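Plm1 (Streptomyces sp. HK803, PDB 4HXY) is the ketoreductase domain of the first phoslactomycin synthase module and probably uses NADPH to reduce the beta-keto group of the growing polyketide. Local coordinates at residues A64-L74 / R106-A117; V93-P101 / A162-A170. One frame throughout, in Å; residues are numbered along the deposited sequence.

Overall arrangement
Both contacts involve the chain that follows strand 85-90: interaction 2 uses the loop leaving it, interaction 1 the helix 105-120 that this loop enters. Interaction 1 is the more buried, an apolar seam of alanine, valine and leucine between two helices, with one water at the helix start. Interaction 2 lies farther from the centre of the chain and is partly buried; there a loop folds against a beta hairpin, and an arginine-aspartate salt bridge joins aliphatic and aromatic packing. The two meet where Val93 CG1 touches Trp111 CD2 at 3.7 Å.

Interaction 1: residues A64-L74 / R106-A117; sequences AGAAEDLLAAL and RAAGVWGLGRVA
Val110 pushes one branch against the backbone entering helix 67-74 and turns the other into the seam between the two helices. With CG1 anti to the backbone N (chi1 177°), CG2 stands anti to the carbonyl carbon and lies over the flat face of the Ala66-Ala67 peptide, 3.3 Å from Ala66 C. CG1 touches both Ala64 CB and, at 4.0 Å, Leu70 CD2. Leu113 forks around the next turn: CD1 comes up beside Ala67, whose CB also rests on Gly109 O, while CD2 meets Leu70 CD2 at 3.6 Å, the two leucines crossing obliquely. The same Leu70 CD2 also rests on Gly114 CA at 3.8 Å. Farther along, Leu74 and Leu113 slide past each other in opposite directions, and Leu74 CD1 ends on Ala117 CB at 3.9 Å. The helix segments run at 40° to one another, 8.4 Å apart at their closest. They are successive helices of the truncated Rossmann-like subdomain found in modular ketoreductases, each linking parallel strands, and Cys87 of strand 85-90 touches Ala64, Leu70 and Val110 beneath them. Helices 290-310 and 333-351 pack on Ala67 and Leu113, so the seam is closed by the other half of the fold. Polar atoms gather at the helix start: a water accepts from Ala67 N and donates to Arg106 O (2.7 Å), joining the first turn of one helix to the carbonyl of the other. Within 64-74, Asp69 OD2 turns back to accept Gly65 N through its anti lone pair at 3.1 Å, pinning the approach to the N-cap residue Ala66. Arg106 leads its extended chain away from the seam to a salt bridge with Glu302.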
ATOM      1  N   ALA A  64       0.133  14.505  -9.456  1.00  8.65           N
ATOM      2  CA  ALA A  64       1.085  13.902  -8.522  1.00  8.65           C
ATOM      3  C   ALA A  64       1.695  12.627  -9.077  1.00  8.98           C
ATOM      4  O   ALA A  64       0.990  11.735  -9.531  1.00  9.78           O
ATOM      5  CB  ALA A  64       0.390  13.581  -7.219  1.00  9.36           C
ATOM      6  N   GLY A  65       3.013  12.546  -9.041  1.00  9.98           N
ATOM      7  CA  GLY A  65       3.710  11.314  -9.378  1.00  9.91           C
ATOM      8  C   GLY A  65       4.167  10.493  -8.191  1.00  9.70           C
ATOM      9  O   GLY A  65       4.561   9.335  -8.355  1.00 10.55           O
ATOM     10  N   ALA A  66       4.161  11.100  -7.000  1.00  8.73           N
ATOM     11  CA  ALA A  66       4.534  10.409  -5.763  1.00  8.14           C
ATOM     12  C   ALA A  66       3.789  11.032  -4.589  1.00  7.42           C
ATOM     13  O   ALA A  66       3.296  12.158  -4.695  1.00  7.20           O
ATOM     14  CB  ALA A  66       6.036  10.505  -5.552  1.00  9.03           C
ATOM     15  N   ALA A  67       3.750  10.310  -3.472  1.00  6.60           N
ATOM     16  CA  ALA A  67       3.004  10.741  -2.283  1.00  6.51           C
ATOM     17  C   ALA A  67       3.436  12.138  -1.828  1.00  6.56           C
ATOM     18  O   ALA A  67       2.604  12.954  -1.430  1.00  6.41           O
ATOM     19  CB  ALA A  67       3.192   9.740  -1.163  1.00  5.74           C
ATOM     20  N   GLU A  68       4.747  12.417  -1.887  1.00  6.55           N
ATOM     21  CA  GLU A  68       5.282  13.727  -1.503  1.00  8.20           C
ATOM     22  C   GLU A  68       4.680  14.893  -2.299  1.00  7.70           C
ATOM     23  O   GLU A  68       4.518  15.986  -1.754  1.00  7.80           O
ATOM     24  CB  GLU A  68       6.817  13.733  -1.580  1.00  8.87           C
ATOM     25  CG  GLU A  68       7.354  13.462  -2.951  1.00 14.80           C
ATOM     26  CD  GLU A  68       8.827  13.144  -2.992  1.00 22.85           C
ATOM     27  OE1 GLU A  68       9.617  13.971  -2.475  1.00 25.04           O
ATOM     28  OE2 GLU A  68       9.173  12.070  -3.558  1.00 25.49           O
ATOM     29  N   ASP A  69       4.339  14.657  -3.564  1.00  7.90           N
ATOM     30  CA  ASP A  69       3.772  15.704  -4.409  1.00  8.55           C
ATOM     31  C   ASP A  69       2.382  16.073  -3.919  1.00  7.49           C
ATOM     32  O   ASP A  69       2.008  17.260  -3.869  1.00  7.48           O
ATOM     33  CB  ASP A  69       3.691  15.252  -5.868  1.00  8.46           C
ATOM     34  CG  ASP A  69       5.043  14.912  -6.472  1.00 12.56           C
ATOM     35  OD1 ASP A  69       6.053  15.583  -6.141  1.00 14.67           O
ATOM     36  OD2 ASP A  69       5.081  13.973  -7.306  1.00 14.35           O
ATOM     37  N   LEU A  70       1.593  15.062  -3.562  1.00  7.07           N
ATOM     38  CA  LEU A  70       0.254  15.318  -3.041  1.00  6.36           C
ATOM     39  C   LEU A  70       0.347  15.947  -1.648  1.00  6.28           C
ATOM     40  O   LEU A  70      -0.430  16.833  -1.302  1.00  6.43           O
ATOM     41  CB  LEU A  70      -0.573  14.017  -3.016  1.00  6.48           C
ATOM     42  CG  LEU A  70      -1.985  14.127  -2.412  1.00  6.72           C
ATOM     43  CD1 LEU A  70      -2.815  15.197  -3.104  1.00  6.78           C
ATOM     44  CD2 LEU A  70      -2.686  12.764  -2.509  1.00  7.29           C
ATOM     45  N   LEU A  71       1.296  15.489  -0.838  1.00  5.63           N
ATOM     46  CA  LEU A  71       1.514  16.059   0.491  1.00  6.62           C
ATOM     47  C   LEU A  71       1.791  17.560   0.365  1.00  6.36           C
ATOM     48  O   LEU A  71       1.200  18.365   1.075  1.00  8.14           O
ATOM     49  CB  LEU A  71       2.691  15.389   1.208  1.00  6.68           C
ATOM     50  CG  LEU A  71       2.930  15.864   2.652  1.00  8.38           C
ATOM     51  CD1 LEU A  71       1.847  15.363   3.596  1.00 10.53           C
ATOM     52  CD2 LEU A  71       4.290  15.429   3.195  1.00  9.21           C
ATOM     53  N   ALA A  72       2.680  17.919  -0.552  1.00  7.21           N
ATOM     54  CA  ALA A  72       3.006  19.322  -0.772  1.00  7.25           C
ATOM     55  C   ALA A  72       1.791  20.160  -1.191  1.00  8.00           C
ATOM     56  O   ALA A  72       1.625  21.275  -0.705  1.00  9.32           O
ATOM     57  CB  ALA A  72       4.116  19.476  -1.801  1.00  8.24           C
ATOM     58  N   ALA A  73       0.962  19.622  -2.078  1.00  8.21           N
ATOM     59  CA  ALA A  73      -0.245  20.320  -2.517  1.00  8.25           C
ATOM     60  C   ALA A  73      -1.210  20.528  -1.368  1.00  8.49           C
ATOM     61  O   ALA A  73      -1.815  21.591  -1.235  1.00  8.85           O
ATOM     62  CB  ALA A  73      -0.923  19.545  -3.649  1.00  8.19           C
ATOM     63  N   LEU A  74      -1.374  19.523  -0.511  1.00  8.65           N
ATOM     64  CA  LEU A  74      -2.294  19.648   0.604  1.00  8.36           C
ATOM     65  C   LEU A  74      -1.783  20.691   1.594  1.00  9.83           C
ATOM     66  O   LEU A  74      -2.574  21.393   2.198  1.00 10.89           O
ATOM     67  CB  LEU A  74      -2.508  18.277   1.299  1.00  8.66           C
ATOM     68  CG  LEU A  74      -3.316  17.306   0.440  1.00  8.08           C
ATOM     69  CD1 LEU A  74      -3.239  15.868   0.978  1.00  8.80           C
ATOM     70  CD2 LEU A  74      -4.804  17.778   0.287  1.00 10.34           C
ATOM     71  N   ARG A 106       5.783   4.327  -7.321  1.00  8.85           N
ATOM     72  CA  ARG A 106       5.672   5.605  -6.617  1.00 10.41           C
ATOM     73  C   ARG A 106       4.302   6.269  -6.802  1.00  8.84           C
ATOM     74  O   ARG A 106       3.770   6.874  -5.875  1.00  9.30           O
ATOM     75  CB  ARG A 106       6.824   6.514  -7.000  1.00 10.74           C
ATOM     76  CG  ARG A 106       8.134   5.921  -6.482  1.00 15.25           C
ATOM     77  CD  ARG A 106       9.292   6.860  -6.614  1.00 19.69           C
ATOM     78  NE  ARG A 106      10.573   6.192  -6.373  1.00 22.53           N
ATOM     79  CZ  ARG A 106      11.057   5.820  -5.180  1.00 24.21           C
ATOM     80  NH1 ARG A 106      12.247   5.238  -5.120  1.00 24.00           N
ATOM     81  NH2 ARG A 106      10.386   6.021  -4.048  1.00 24.56           N
ATOM     82  N   ALA A 107       3.713   6.120  -7.976  1.00  8.17           N
ATOM     83  CA  ALA A 107       2.395   6.677  -8.229  1.00  7.64           C
ATOM     84  C   ALA A 107       1.332   6.043  -7.345  1.00  7.15           C
ATOM     85  O   ALA A 107       0.375   6.709  -6.911  1.00  7.12           O
ATOM     86  CB  ALA A 107       1.999   6.512  -9.695  1.00  8.30           C
ATOM     87  N   ALA A 108       1.469   4.738  -7.108  1.00  6.90           N
ATOM     88  CA  ALA A 108       0.551   4.019  -6.214  1.00  6.14           C
ATOM     89  C   ALA A 108       0.515   4.617  -4.801  1.00  5.52           C
ATOM     90  O   ALA A 108      -0.537   4.633  -4.150  1.00  4.81           O
ATOM     91  CB  ALA A 108       0.908   2.504  -6.171  1.00  6.34           C
ATOM     92  N   GLY A 109       1.648   5.124  -4.333  1.00  4.80           N
ATOM     93  CA  GLY A 109       1.726   5.786  -3.031  1.00  5.22           C
ATOM     94  C   GLY A 109       0.827   7.006  -2.901  1.00  5.22           C
ATOM     95  O   GLY A 109       0.333   7.320  -1.820  1.00  4.75           O
ATOM     96  N   VAL A 110       0.620   7.696  -4.016  1.00  4.61           N
ATOM     97  CA  VAL A 110      -0.296   8.835  -4.070  1.00  5.11           C
ATOM     98  C   VAL A 110      -1.689   8.403  -3.613  1.00  4.37           C
ATOM     99  O   VAL A 110      -2.368   9.118  -2.865  1.00  4.91           O
ATOM    100  CB  VAL A 110      -0.401   9.401  -5.482  1.00  5.17           C
ATOM    101  CG1 VAL A 110      -1.410  10.512  -5.511  1.00  5.51           C
ATOM    102  CG2 VAL A 110       0.970   9.989  -5.977  1.00  4.84           C
ATOM    103  N   TRP A 111      -2.129   7.238  -4.093  1.00  4.61           N
ATOM    104  CA  TRP A 111      -3.455   6.710  -3.746  1.00  5.02           C
ATOM    105  C   TRP A 111      -3.532   6.303  -2.270  1.00  5.04           C
ATOM    106  O   TRP A 111      -4.553   6.520  -1.602  1.00  5.40           O
ATOM    107  CB  TRP A 111      -3.824   5.538  -4.672  1.00  4.85           C
ATOM    108  CG  TRP A 111      -4.297   6.030  -5.978  1.00  6.27           C
ATOM    109  CD1 TRP A 111      -3.597   6.791  -6.873  1.00  5.77           C
ATOM    110  CD2 TRP A 111      -5.596   5.855  -6.538  1.00  4.72           C
ATOM    111  NE1 TRP A 111      -4.369   7.085  -7.949  1.00  7.58           N
ATOM    112  CE2 TRP A 111      -5.601   6.508  -7.784  1.00  4.66           C
ATOM    113  CE3 TRP A 111      -6.746   5.157  -6.137  1.00  6.46           C
ATOM    114  CZ2 TRP A 111      -6.707   6.523  -8.608  1.00  5.42           C
ATOM    115  CZ3 TRP A 111      -7.848   5.201  -6.968  1.00  5.97           C
ATOM    116  CH2 TRP A 111      -7.804   5.832  -8.199  1.00  5.86           C
ATOM    117  N   GLY A 112      -2.458   5.733  -1.739  1.00  4.83           N
ATOM    118  CA  GLY A 112      -2.434   5.382  -0.319  1.00  4.38           C
ATOM    119  C   GLY A 112      -2.637   6.612   0.537  1.00  4.09           C
ATOM    120  O   GLY A 112      -3.451   6.615   1.450  1.00  5.00           O
ATOM    121  N   LEU A 113      -1.900   7.676   0.225  1.00  4.40           N
ATOM    122  CA  LEU A 113      -2.008   8.916   0.962  1.00  4.80           C
ATOM    123  C   LEU A 113      -3.342   9.624   0.731  1.00  4.43           C
ATOM    124  O   LEU A 113      -3.946  10.141   1.667  1.00  5.72           O
ATOM    125  CB  LEU A 113      -0.843   9.845   0.600  1.00  4.65           C
ATOM    126  CG  LEU A 113      -0.748  11.060   1.509  1.00  7.58           C
ATOM    127  CD1 LEU A 113       0.744  11.318   1.850  1.00 12.27           C
ATOM    128  CD2 LEU A 113      -1.410  12.253   0.871  1.00  9.83           C
ATOM    129  N   GLY A 114      -3.797   9.640  -0.514  1.00  4.75           N
ATOM    130  CA  GLY A 114      -5.030  10.314  -0.890  1.00  4.56           C
ATOM    131  C   GLY A 114      -6.250   9.773  -0.170  1.00  4.28           C
ATOM    132  O   GLY A 114      -7.110  10.526   0.261  1.00  5.02           O
ATOM    133  N   ARG A 115      -6.323   8.457  -0.011  1.00  4.65           N
ATOM    134  CA  ARG A 115      -7.389   7.869   0.803  1.00  4.18           C
ATOM    135  C   ARG A 115      -7.399   8.385   2.247  1.00  5.84           C
ATOM    136  O   ARG A 115      -8.462   8.637   2.814  1.00  6.63           O
ATOM    137  CB  ARG A 115      -7.314   6.340   0.788  1.00  4.79           C
ATOM    138  CG  ARG A 115      -7.784   5.720  -0.545  1.00  5.46           C
ATOM    139  CD  ARG A 115      -7.800   4.190  -0.513  1.00  6.87           C
ATOM    140  NE  ARG A 115      -6.456   3.618  -0.705  1.00  5.74           N
ATOM    141  CZ  ARG A 115      -5.934   3.280  -1.876  1.00  6.31           C
ATOM    142  NH1 ARG A 115      -6.626   3.397  -3.006  1.00  5.85           N
ATOM    143  NH2 ARG A 115      -4.713   2.792  -1.930  1.00  6.83           N
ATOM    144  N   VAL A 116      -6.224   8.548   2.835  1.00  5.28           N
ATOM    145  CA  VAL A 116      -6.108   9.133   4.163  1.00  5.99           C
ATOM    146  C   VAL A 116      -6.566  10.612   4.152  1.00  5.96           C
ATOM    147  O   VAL A 116      -7.243  11.055   5.078  1.00  6.50           O
ATOM    148  CB  VAL A 116      -4.693   8.969   4.703  1.00  5.82           C
ATOM    149  CG1 VAL A 116      -4.566   9.650   6.057  1.00  6.52           C
ATOM    150  CG2 VAL A 116      -4.349   7.474   4.811  1.00  6.60           C
ATOM    151  N   ALA A 117      -6.231  11.349   3.098  1.00  5.58           N
ATOM    152  CA  ALA A 117      -6.721  12.726   2.940  1.00  6.18           C
ATOM    153  C   ALA A 117      -8.254  12.789   2.967  1.00  6.93           C
ATOM    154  O   ALA A 117      -8.836  13.680   3.599  1.00  7.25           O
ATOM    155  CB  ALA A 117      -6.152  13.360   1.670  1.00  6.54           C
TER
HETATM  156  O   HOH W   1       4.679   7.553  -3.457  1.00  8.04           O

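Interaction 2: residues V93-P101 / A162-A170; sequences VGVGTVDDP and AVRDGQLWA
Arg164 and Asp100 form the salt bridge of this contact: NE donates to Asp100 OD1 at 3.2 Å, nearly straight (170°) and within the guanidinium plane, although the two planar groups stand 82° apart. The same OD1 accepts Val95 N at 2.9 Å from the opposite face of the carboxylate, which ties the loop's own fold to the arginine. A bend at chi2 (-69°) brings the guanidinium back along its strand, where NH1 donates to Val163 O; NH2 makes a salt bridge with Asp130. Aliphatic groups sandwich this cation, Val95 CG2 over one face and Pro101 CD over the other. A leucine in place of Arg164 would probably leave Asp100 and Asp130 without their cationic mate. Apolar contacts centre on Val95, whose CG2 meets Ala162 CB at 3.6 Å while CG1 makes a CH-pi contact over the six-membered ring of Trp169, 4.1 Å from its centroid. One water bridges Asp99 OD2 and Asp165 N at the type I' turn of the hairpin. The loop before helix 105-120 thus covers hairpin strands 160-164 and 167-175, with strand 125-131 bordering the first and Trp12 of strand 6-14 packing on Val93, Val95 and Trp169.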
ATOM      1  N   VAL A  93      -2.827   2.508 -10.540  1.00 10.45           N
ATOM      2  CA  VAL A  93      -3.758   1.409 -10.256  1.00 10.56           C
ATOM      3  C   VAL A  93      -3.852   0.458 -11.449  1.00 11.26           C
ATOM      4  O   VAL A  93      -3.609   0.853 -12.605  1.00 12.04           O
ATOM      5  CB  VAL A  93      -5.183   1.942  -9.882  1.00 10.76           C
ATOM      6  CG1 VAL A  93      -5.122   2.825  -8.634  1.00 10.72           C
ATOM      7  CG2 VAL A  93      -5.831   2.721 -11.023  1.00 10.54           C
ATOM      8  N   GLY A  94      -4.208  -0.785 -11.142  1.00 12.21           N
ATOM      9  CA  GLY A  94      -4.394  -1.835 -12.147  1.00 13.96           C
ATOM     10  C   GLY A  94      -5.870  -2.148 -12.184  1.00 14.36           C
ATOM     11  O   GLY A  94      -6.389  -2.794 -11.278  1.00 15.00           O
ATOM     12  N   VAL A  95      -6.559  -1.671 -13.215  1.00 15.99           N
ATOM     13  CA  VAL A  95      -7.999  -1.917 -13.334  1.00 17.17           C
ATOM     14  C   VAL A  95      -8.341  -3.369 -13.706  1.00 19.87           C
ATOM     15  O   VAL A  95      -9.418  -3.862 -13.369  1.00 20.92           O
ATOM     16  CB  VAL A  95      -8.652  -0.947 -14.317  1.00 17.00           C
ATOM     17  CG1 VAL A  95     -10.113  -1.298 -14.502  1.00 16.97           C
ATOM     18  CG2 VAL A  95      -8.503   0.482 -13.806  1.00 15.13           C
ATOM     19  N   GLY A  96      -7.414  -4.050 -14.363  1.00 22.85           N
ATOM     20  CA  GLY A  96      -7.607  -5.441 -14.790  1.00 25.30           C
ATOM     21  C   GLY A  96      -8.174  -5.535 -16.197  1.00 27.63           C
ATOM     22  O   GLY A  96      -8.820  -6.529 -16.542  1.00 28.80           O
ATOM     23  N   THR A  97      -7.944  -4.493 -16.994  1.00 29.70           N
ATOM     24  CA  THR A  97      -8.328  -4.474 -18.410  1.00 31.41           C
ATOM     25  C   THR A  97      -7.106  -4.756 -19.299  1.00 32.49           C
ATOM     26  O   THR A  97      -5.980  -4.883 -18.806  1.00 32.69           O
ATOM     27  CB  THR A  97      -8.960  -3.124 -18.798  1.00 31.59           C
ATOM     28  OG1 THR A  97      -9.304  -3.139 -20.186  1.00 33.74           O
ATOM     29  CG2 THR A  97      -8.009  -1.966 -18.532  1.00 31.63           C
ATOM     30  N   VAL A  98      -7.340  -4.857 -20.607  1.00 33.90           N
ATOM     31  CA  VAL A  98      -6.280  -5.130 -21.592  1.00 34.81           C
ATOM     32  C   VAL A  98      -5.321  -3.944 -21.765  1.00 35.01           C
ATOM     33  O   VAL A  98      -4.128  -4.138 -22.021  1.00 35.62           O
ATOM     34  CB  VAL A  98      -6.893  -5.549 -22.970  1.00 34.97           C
ATOM     35  CG1 VAL A  98      -5.874  -5.425 -24.110  1.00 36.22           C
ATOM     36  CG2 VAL A  98      -7.449  -6.976 -22.897  1.00 36.10           C
ATOM     37  N   ASP A  99      -5.832  -2.722 -21.607  1.00 35.29           N
ATOM     38  CA  ASP A  99      -5.017  -1.509 -21.775  1.00 35.33           C
ATOM     39  C   ASP A  99      -4.501  -0.946 -20.445  1.00 34.66           C
ATOM     40  O   ASP A  99      -4.219   0.256 -20.328  1.00 34.79           O
ATOM     41  CB  ASP A  99      -5.788  -0.434 -22.563  1.00 35.86           C
ATOM     42  CG  ASP A  99      -7.008   0.094 -21.814  1.00 36.96           C
ATOM     43  OD1 ASP A  99      -7.432  -0.548 -20.832  1.00 37.39           O
ATOM     44  OD2 ASP A  99      -7.546   1.148 -22.225  1.00 39.06           O
ATOM     45  N   ASP A 100      -4.385  -1.811 -19.438  1.00 33.52           N
ATOM     46  CA  ASP A 100      -3.740  -1.418 -18.187  1.00 32.20           C
ATOM     47  C   ASP A 100      -2.258  -1.172 -18.435  1.00 30.64           C
ATOM     48  O   ASP A 100      -1.580  -2.043 -18.976  1.00 30.61           O
ATOM     49  CB  ASP A 100      -3.872  -2.506 -17.127  1.00 32.30           C
ATOM     50  CG  ASP A 100      -4.955  -2.213 -16.107  1.00 32.68           C
ATOM     51  OD1 ASP A 100      -5.181  -1.022 -15.723  1.00 29.44           O
ATOM     52  OD2 ASP A 100      -5.561  -3.217 -15.671  1.00 33.86           O
ATOM     53  N   PRO A 101      -1.748  -0.001 -18.022  1.00 28.86           N
ATOM     54  CA  PRO A 101      -0.320   0.201 -18.119  1.00 27.47           C
ATOM     55  C   PRO A 101       0.456  -0.612 -17.084  1.00 25.87           C
ATOM     56  O   PRO A 101      -0.135  -1.207 -16.172  1.00 24.83           O
ATOM     57  CB  PRO A 101      -0.163   1.689 -17.830  1.00 27.66           C
ATOM     58  CG  PRO A 101      -1.298   2.015 -16.938  1.00 28.71           C
ATOM     59  CD  PRO A 101      -2.427   1.177 -17.437  1.00 29.09           C
ATOM     60  N   ALA A 162     -10.791   5.598 -12.276  1.00  7.40           N
ATOM     61  CA  ALA A 162      -9.794   5.399 -13.298  1.00  7.10           C
ATOM     62  C   ALA A 162     -10.440   5.561 -14.661  1.00  8.41           C
ATOM     63  O   ALA A 162     -11.580   5.148 -14.879  1.00  8.58           O
ATOM     64  CB  ALA A 162      -9.145   4.010 -13.161  1.00  6.88           C
ATOM     65  N   VAL A 163      -9.698   6.172 -15.573  1.00  8.82           N
ATOM     66  CA  VAL A 163     -10.113   6.283 -16.978  1.00 11.13           C
ATOM     67  C   VAL A 163      -9.326   5.283 -17.818  1.00 11.79           C
ATOM     68  O   VAL A 163      -8.097   5.223 -17.759  1.00 11.72           O
ATOM     69  CB  VAL A 163      -9.944   7.722 -17.533  1.00 10.81           C
ATOM     70  CG1 VAL A 163     -10.406   7.757 -18.990  1.00 12.42           C
ATOM     71  CG2 VAL A 163     -10.743   8.709 -16.703  1.00 11.94           C
ATOM     72  N   ARG A 164     -10.056   4.438 -18.548  1.00 13.07           N
ATOM     73  CA  ARG A 164      -9.453   3.440 -19.437  1.00 14.41           C
ATOM     74  C   ARG A 164     -10.273   3.409 -20.714  1.00 15.67           C
ATOM     75  O   ARG A 164     -11.493   3.242 -20.659  1.00 14.80           O
ATOM     76  CB  ARG A 164      -9.437   2.048 -18.801  1.00 14.21           C
ATOM     77  CG  ARG A 164      -8.589   1.929 -17.504  1.00 13.43           C
ATOM     78  CD  ARG A 164      -7.100   2.060 -17.772  1.00 13.86           C
ATOM     79  NE  ARG A 164      -6.280   1.818 -16.579  1.00 14.71           N
ATOM     80  CZ  ARG A 164      -5.873   2.758 -15.729  1.00 13.48           C
ATOM     81  NH1 ARG A 164      -6.209   4.037 -15.891  1.00 11.92           N
ATOM     82  NH2 ARG A 164      -5.126   2.407 -14.704  1.00 15.61           N
ATOM     83  N   ASP A 165      -9.602   3.640 -21.840  1.00 17.99           N
ATOM     84  CA  ASP A 165     -10.252   3.714 -23.167  1.00 20.09           C
ATOM     85  C   ASP A 165     -11.476   4.637 -23.150  1.00 19.72           C
ATOM     86  O   ASP A 165     -12.542   4.319 -23.692  1.00 20.16           O
ATOM     87  CB  ASP A 165     -10.615   2.313 -23.683  1.00 20.98           C
ATOM     88  CG  ASP A 165     -10.758   2.263 -25.223  1.00 24.70           C
ATOM     89  OD1 ASP A 165     -10.368   3.236 -25.919  1.00 28.22           O
ATOM     90  OD2 ASP A 165     -11.251   1.229 -25.733  1.00 30.04           O
ATOM     91  N   GLY A 166     -11.337   5.780 -22.492  1.00 19.41           N
ATOM     92  CA  GLY A 166     -12.419   6.752 -22.414  1.00 19.18           C
ATOM     93  C   GLY A 166     -13.594   6.420 -21.500  1.00 19.15           C
ATOM     94  O   GLY A 166     -14.556   7.171 -21.448  1.00 20.13           O
ATOM     95  N   GLN A 167     -13.519   5.306 -20.779  1.00 18.15           N
ATOM     96  CA  GLN A 167     -14.577   4.908 -19.856  1.00 17.59           C
ATOM     97  C   GLN A 167     -14.112   5.127 -18.427  1.00 15.73           C
ATOM     98  O   GLN A 167     -12.927   4.988 -18.146  1.00 14.84           O
ATOM     99  CB  GLN A 167     -14.908   3.431 -20.034  1.00 18.04           C
ATOM    100  CG  GLN A 167     -15.418   3.077 -21.417  1.00 22.39           C
ATOM    101  CD  GLN A 167     -16.866   3.452 -21.567  1.00 27.23           C
ATOM    102  OE1 GLN A 167     -17.748   2.749 -21.065  1.00 32.24           O
ATOM    103  NE2 GLN A 167     -17.125   4.577 -22.226  1.00 29.65           N
ATOM    104  N   LEU A 168     -15.062   5.421 -17.549  1.00 14.54           N
ATOM    105  CA  LEU A 168     -14.804   5.584 -16.109  1.00 13.73           C
ATOM    106  C   LEU A 168     -15.036   4.296 -15.345  1.00 11.88           C
ATOM    107  O   LEU A 168     -16.083   3.648 -15.496  1.00 11.89           O
ATOM    108  CB  LEU A 168     -15.721   6.644 -15.494  1.00 14.51           C
ATOM    109  CG  LEU A 168     -15.236   8.068 -15.246  1.00 18.10           C
ATOM    110  CD1 LEU A 168     -16.241   8.732 -14.308  1.00 19.10           C
ATOM    111  CD2 LEU A 168     -13.830   8.166 -14.663  1.00 16.83           C
ATOM    112  N   TRP A 169     -14.084   3.972 -14.477  1.00  9.70           N
ATOM    113  CA  TRP A 169     -14.153   2.799 -13.614  1.00  8.87           C
ATOM    114  C   TRP A 169     -14.009   3.267 -12.173  1.00  8.18           C
ATOM    115  O   TRP A 169     -13.234   4.179 -11.906  1.00  8.73           O
ATOM    116  CB  TRP A 169     -13.027   1.822 -13.922  1.00  8.76           C
ATOM    117  CG  TRP A 169     -13.118   1.173 -15.270  1.00  9.40           C
ATOM    118  CD1 TRP A 169     -12.844   1.738 -16.473  1.00 10.17           C
ATOM    119  CD2 TRP A 169     -13.509  -0.180 -15.539  1.00 10.82           C
ATOM    120  NE1 TRP A 169     -13.056   0.830 -17.485  1.00 12.35           N
ATOM    121  CE2 TRP A 169     -13.444  -0.361 -16.935  1.00 12.12           C
ATOM    122  CE3 TRP A 169     -13.908  -1.252 -14.736  1.00 11.67           C
ATOM    123  CZ2 TRP A 169     -13.785  -1.568 -17.548  1.00 14.04           C
ATOM    124  CZ3 TRP A 169     -14.202  -2.456 -15.332  1.00 12.98           C
ATOM    125  CH2 TRP A 169     -14.157  -2.601 -16.734  1.00 15.58           C
ATOM    126  N   ALA A 170     -14.766   2.652 -11.268  1.00  6.89           N
ATOM    127  CA  ALA A 170     -14.756   3.017  -9.844  1.00  6.55           C
ATOM    128  C   ALA A 170     -14.261   1.872  -8.990  1.00  6.42           C
ATOM    129  O   ALA A 170     -14.651   0.708  -9.196  1.00  6.12           O
ATOM    130  CB  ALA A 170     -16.159   3.453  -9.390  1.00  5.69           C
TER
HETATM  131  O   HOH W   2      -6.633   3.778 -21.702  1.00 24.57           O